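Local coordinates for protein tRNA-splicing ligase RtcB (Thermus thermophilus, PDB 2EPG) that probably joins RNA ends bearing a 2',3'-cyclic phosphate or 3'-phosphate to 5'-hydroxyl ends, using GTP and manganese ions, at residues E402-R414 with S461-G473. Sequence-based numbering, arbitrary orientation.
Sequences EVSFGSSCHGAGR and SLVVEAVEGAGIG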
loop_
_atom_site.group_PDB
_atom_site.type_symbol
_atom_site.label_atom_id
_atom_site.label_comp_id
_atom_site.label_asym_id
_atom_site.label_seq_id
_atom_site.Cartn_x
_atom_site.Cartn_y
_atom_site.Cartn_z
ATOM N N GLU A 402 6.011 -1.197 18.674
ATOM C CA GLU A 402 5.472 -0.718 19.944
ATOM C C GLU A 402 4.483 0.444 19.797
ATOM O O GLU A 402 3.396 0.430 20.380
ATOM C CB GLU A 402 6.613 -0.241 20.847
ATOM C CG GLU A 402 7.541 -1.337 21.367
ATOM C CD GLU A 402 6.939 -2.121 22.518
ATOM O OE1 GLU A 402 5.767 -1.842 22.895
ATOM O OE2 GLU A 402 7.637 -3.021 23.039
ATOM N N VAL A 403 4.852 1.440 18.998
ATOM C CA VAL A 403 4.030 2.641 18.891
ATOM C C VAL A 403 3.081 2.883 17.736
ATOM O O VAL A 403 2.311 3.840 17.792
ATOM C CB VAL A 403 4.918 3.912 19.008
ATOM C CG1 VAL A 403 5.883 3.752 20.204
ATOM C CG2 VAL A 403 5.695 4.155 17.705
ATOM N N SER A 404 3.103 2.057 16.695
ATOM C CA SER A 404 2.204 2.312 15.567
ATOM C C SER A 404 1.586 1.049 15.011
ATOM O O SER A 404 1.224 1.009 13.840
ATOM C CB SER A 404 2.967 3.041 14.444
ATOM O OG SER A 404 4.019 2.250 13.911
ATOM N N PHE A 405 1.443 0.029 15.847
ATOM C CA PHE A 405 0.923 -1.256 15.379
ATOM C C PHE A 405 1.772 -1.699 14.171
ATOM O O PHE A 405 1.254 -2.140 13.141
ATOM C CB PHE A 405 -0.560 -1.118 14.998
ATOM C CG PHE A 405 -1.448 -0.753 16.168
ATOM C CD1 PHE A 405 -1.997 0.517 16.280
ATOM C CD2 PHE A 405 -1.697 -1.681 17.172
ATOM C CE1 PHE A 405 -2.783 0.856 17.381
ATOM C CE2 PHE A 405 -2.482 -1.355 18.281
ATOM C CZ PHE A 405 -3.026 -0.078 18.382
ATOM N N GLY A 406 3.087 -1.549 14.309
ATOM C CA GLY A 406 4.005 -1.927 13.249
ATOM C C GLY A 406 3.619 -1.325 11.908
ATOM O O GLY A 406 3.537 -2.043 10.912
ATOM N N SER A 407 3.393 -0.011 11.890
ATOM C CA SER A 407 2.977 0.705 10.692
ATOM C C SER A 407 3.890 1.876 10.328
ATOM O O SER A 407 4.520 2.471 11.193
ATOM C CB SER A 407 1.566 1.253 10.891
ATOM O OG SER A 407 0.656 0.210 11.186
ATOM N N SER A 408 3.946 2.211 9.044
ATOM C CA SER A 408 4.737 3.336 8.617
ATOM C C SER A 408 3.994 4.148 7.556
ATOM O O SER A 408 2.797 3.959 7.345
ATOM C CB SER A 408 6.103 2.874 8.109
ATOM O OG SER A 408 6.991 3.977 8.062
ATOM N N CYS A 409 4.692 5.048 6.879
ATOM C CA CYS A 409 4.027 5.894 5.896
ATOM C C CYS A 409 3.961 5.241 4.526
ATOM O O CYS A 409 4.603 4.217 4.273
ATOM C CB CYS A 409 4.754 7.233 5.776
ATOM S SG CYS A 409 6.332 7.086 4.891
ATOM N N HIS A 410 3.186 5.838 3.636
ATOM C CA HIS A 410 3.084 5.292 2.295
ATOM C C HIS A 410 3.481 6.322 1.240
ATOM O O HIS A 410 3.918 5.964 0.160
ATOM C CB HIS A 410 1.659 4.813 2.032
ATOM C CG HIS A 410 0.774 5.858 1.439
ATOM N ND1 HIS A 410 0.296 5.776 0.148
ATOM C CD2 HIS A 410 0.279 7.009 1.955
ATOM C CE1 HIS A 410 -0.460 6.832 -0.104
ATOM N NE2 HIS A 410 -0.487 7.596 0.975
ATOM N N GLY A 411 3.321 7.602 1.549
ATOM C CA GLY A 411 3.663 8.629 0.578
ATOM C C GLY A 411 4.844 9.498 0.957
ATOM O O GLY A 411 5.231 9.563 2.124
ATOM N N ALA A 412 5.412 10.177 -0.035
ATOM C CA ALA A 412 6.565 11.049 0.181
ATOM C C ALA A 412 6.215 12.537 0.095
ATOM O O ALA A 412 6.929 13.385 0.636
ATOM C CB ALA A 412 7.666 10.714 -0.833
ATOM N N GLY A 413 5.114 12.856 -0.578
ATOM C CA GLY A 413 4.734 14.249 -0.721
ATOM C C GLY A 413 3.365 14.617 -0.190
ATOM O O GLY A 413 2.913 14.074 0.819
ATOM N N ARG A 414 2.703 15.543 -0.887
ATOM C CA ARG A 414 1.379 16.033 -0.501
ATOM C C ARG A 414 0.398 16.065 -1.671
ATOM O O ARG A 414 -0.577 16.819 -1.653
ATOM C CB ARG A 414 1.514 17.436 0.092
ATOM C CG ARG A 414 2.304 17.471 1.387
ATOM C CD ARG A 414 1.516 16.814 2.500
ATOM N NE ARG A 414 2.198 16.914 3.783
ATOM C CZ ARG A 414 1.596 16.774 4.960
ATOM N NH1 ARG A 414 2.302 16.880 6.073
ATOM N NH2 ARG A 414 0.289 16.537 5.027
ATOM N N SER A 461 11.887 14.702 1.187
ATOM C CA SER A 461 10.539 14.458 1.687
ATOM C C SER A 461 10.374 14.723 3.171
ATOM O O SER A 461 11.070 14.129 3.994
ATOM C CB SER A 461 10.130 13.021 1.401
ATOM O OG SER A 461 8.823 12.773 1.884
ATOM N N LEU A 462 9.439 15.610 3.507
ATOM C CA LEU A 462 9.173 15.949 4.898
ATOM C C LEU A 462 8.519 14.741 5.546
ATOM O O LEU A 462 8.795 14.417 6.698
ATOM C CB LEU A 462 8.247 17.160 4.991
ATOM C CG LEU A 462 8.797 18.486 4.446
ATOM C CD1 LEU A 462 7.645 19.470 4.293
ATOM C CD2 LEU A 462 9.874 19.048 5.372
ATOM N N VAL A 463 7.667 14.063 4.787
ATOM C CA VAL A 463 6.999 12.878 5.295
ATOM C C VAL A 463 8.041 11.854 5.749
ATOM O O VAL A 463 8.026 11.426 6.905
ATOM C CB VAL A 463 6.082 12.264 4.223
ATOM C CG1 VAL A 463 5.406 11.006 4.768
ATOM C CG2 VAL A 463 5.022 13.302 3.806
ATOM N N VAL A 464 8.954 11.483 4.851
ATOM C CA VAL A 464 10.003 10.522 5.188
ATOM C C VAL A 464 10.841 11.033 6.363
ATOM O O VAL A 464 11.279 10.255 7.209
ATOM C CB VAL A 464 10.936 10.253 3.983
ATOM C CG1 VAL A 464 12.117 9.389 4.420
ATOM C CG2 VAL A 464 10.161 9.533 2.870
ATOM N N GLU A 465 11.056 12.345 6.405
ATOM C CA GLU A 465 11.827 12.985 7.468
ATOM C C GLU A 465 11.119 12.775 8.812
ATOM O O GLU A 465 11.738 12.414 9.827
ATOM C CB GLU A 465 11.941 14.489 7.179
ATOM C CG GLU A 465 12.750 15.293 8.191
ATOM C CD GLU A 465 12.596 16.813 8.005
ATOM O OE1 GLU A 465 11.611 17.387 8.534
ATOM O OE2 GLU A 465 13.460 17.429 7.328
ATOM N N ALA A 466 9.813 13.008 8.820
ATOM C CA ALA A 466 9.046 12.846 10.055
ATOM C C ALA A 466 9.037 11.380 10.459
ATOM O O ALA A 466 9.230 11.037 11.629
ATOM C CB ALA A 466 7.642 13.330 9.855
ATOM N N VAL A 467 8.822 10.511 9.483
ATOM C CA VAL A 467 8.795 9.082 9.759
ATOM C C VAL A 467 10.105 8.609 10.369
ATOM O O VAL A 467 10.097 7.916 11.387
ATOM C CB VAL A 467 8.492 8.280 8.478
ATOM C CG1 VAL A 467 9.064 6.887 8.580
ATOM C CG2 VAL A 467 6.982 8.214 8.273
ATOM N N GLU A 468 11.231 8.973 9.761
ATOM C CA GLU A 468 12.500 8.537 10.318
ATOM C C GLU A 468 12.719 9.198 11.678
ATOM O O GLU A 468 13.196 8.561 12.616
ATOM C CB GLU A 468 13.671 8.850 9.370
ATOM C CG GLU A 468 15.004 8.350 9.929
ATOM C CD GLU A 468 16.130 8.300 8.907
ATOM O OE1 GLU A 468 16.435 9.359 8.305
ATOM O OE2 GLU A 468 16.706 7.194 8.717
ATOM N N GLY A 469 12.348 10.466 11.787
ATOM C CA GLY A 469 12.505 11.167 13.044
ATOM C C GLY A 469 11.686 10.544 14.166
ATOM O O GLY A 469 12.149 10.466 15.308
ATOM N N ALA A 470 10.473 10.101 13.857
ATOM C CA ALA A 470 9.620 9.484 14.864
ATOM C C ALA A 470 10.094 8.069 15.185
ATOM O O ALA A 470 9.597 7.443 16.107
ATOM C CB ALA A 470 8.145 9.459 14.378
ATOM N N GLY A 471 11.056 7.564 14.419
ATOM C CA GLY A 471 11.575 6.230 14.669
ATOM C C GLY A 471 10.752 5.082 14.092
ATOM O O GLY A 471 10.967 3.922 14.439
ATOM N N ILE A 472 9.823 5.383 13.192
ATOM C CA ILE A 472 8.993 4.326 12.614
ATOM C C ILE A 472 9.261 4.028 11.144
ATOM O O ILE A 472 8.382 3.538 10.434
ATOM C CB ILE A 472 7.492 4.646 12.795
ATOM C CG1 ILE A 472 7.137 5.988 12.149
ATOM C CG2 ILE A 472 7.163 4.683 14.268
ATOM C CD1 ILE A 472 5.606 6.234 12.083
ATOM N N GLY A 473 10.478 4.312 10.691
ATOM C CA GLY A 473 10.834 4.054 9.311
ATOM C C GLY A 473 12.253 4.484 8.996
ATOM O O GLY A 473 12.504 5.665 8.744
#
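Cys409 packs on Val463 and Val467, one helical turn apart, where the loop predicted to bind GMP in this RtcB-family protein runs along helix 462-470. This middle is tight and buried: CB of Cys409 lies 3.5 Å from Val467 CG2, and its slim SG, held between backbone N and carbonyl carbon, touches the same methyl. Branched valines suit a helix face that must fill space close to its backbone. The CB of His410, the predicted GMP-histidine intermediate, points away from the helix, and its ring meets His339.

At the C-terminal end of the helix, Gly471 takes the positive phi of a Schellman motif, and the chain turns so that Ile472 O accepts a hydrogen bond from Ser408 OG (2.8 Å). The hydroxyl approaches tilted 31° from the carbonyl plane. Serine is small enough to fit here, with OG also against Val467 CG1. Beyond it, Ile472 CG2 meets Val403 CG2 at 3.8 Å, where Val403 is partly exposed and Ile472 is buried.

The opposite end is looser: Gly413 and Arg414 are poorly ordered, and Arg414 is exposed. Yet just before them Ala412 packs its CB on Ser461, the buried N-cap residue. Ser461 OG, anti to its own N (chi1 180°), appears to donate to Ala412 O, though the modelled 2.3 Å is too short to trust; it accepts from Val464 N at 3.2 Å with an N-H...OG angle of 179°.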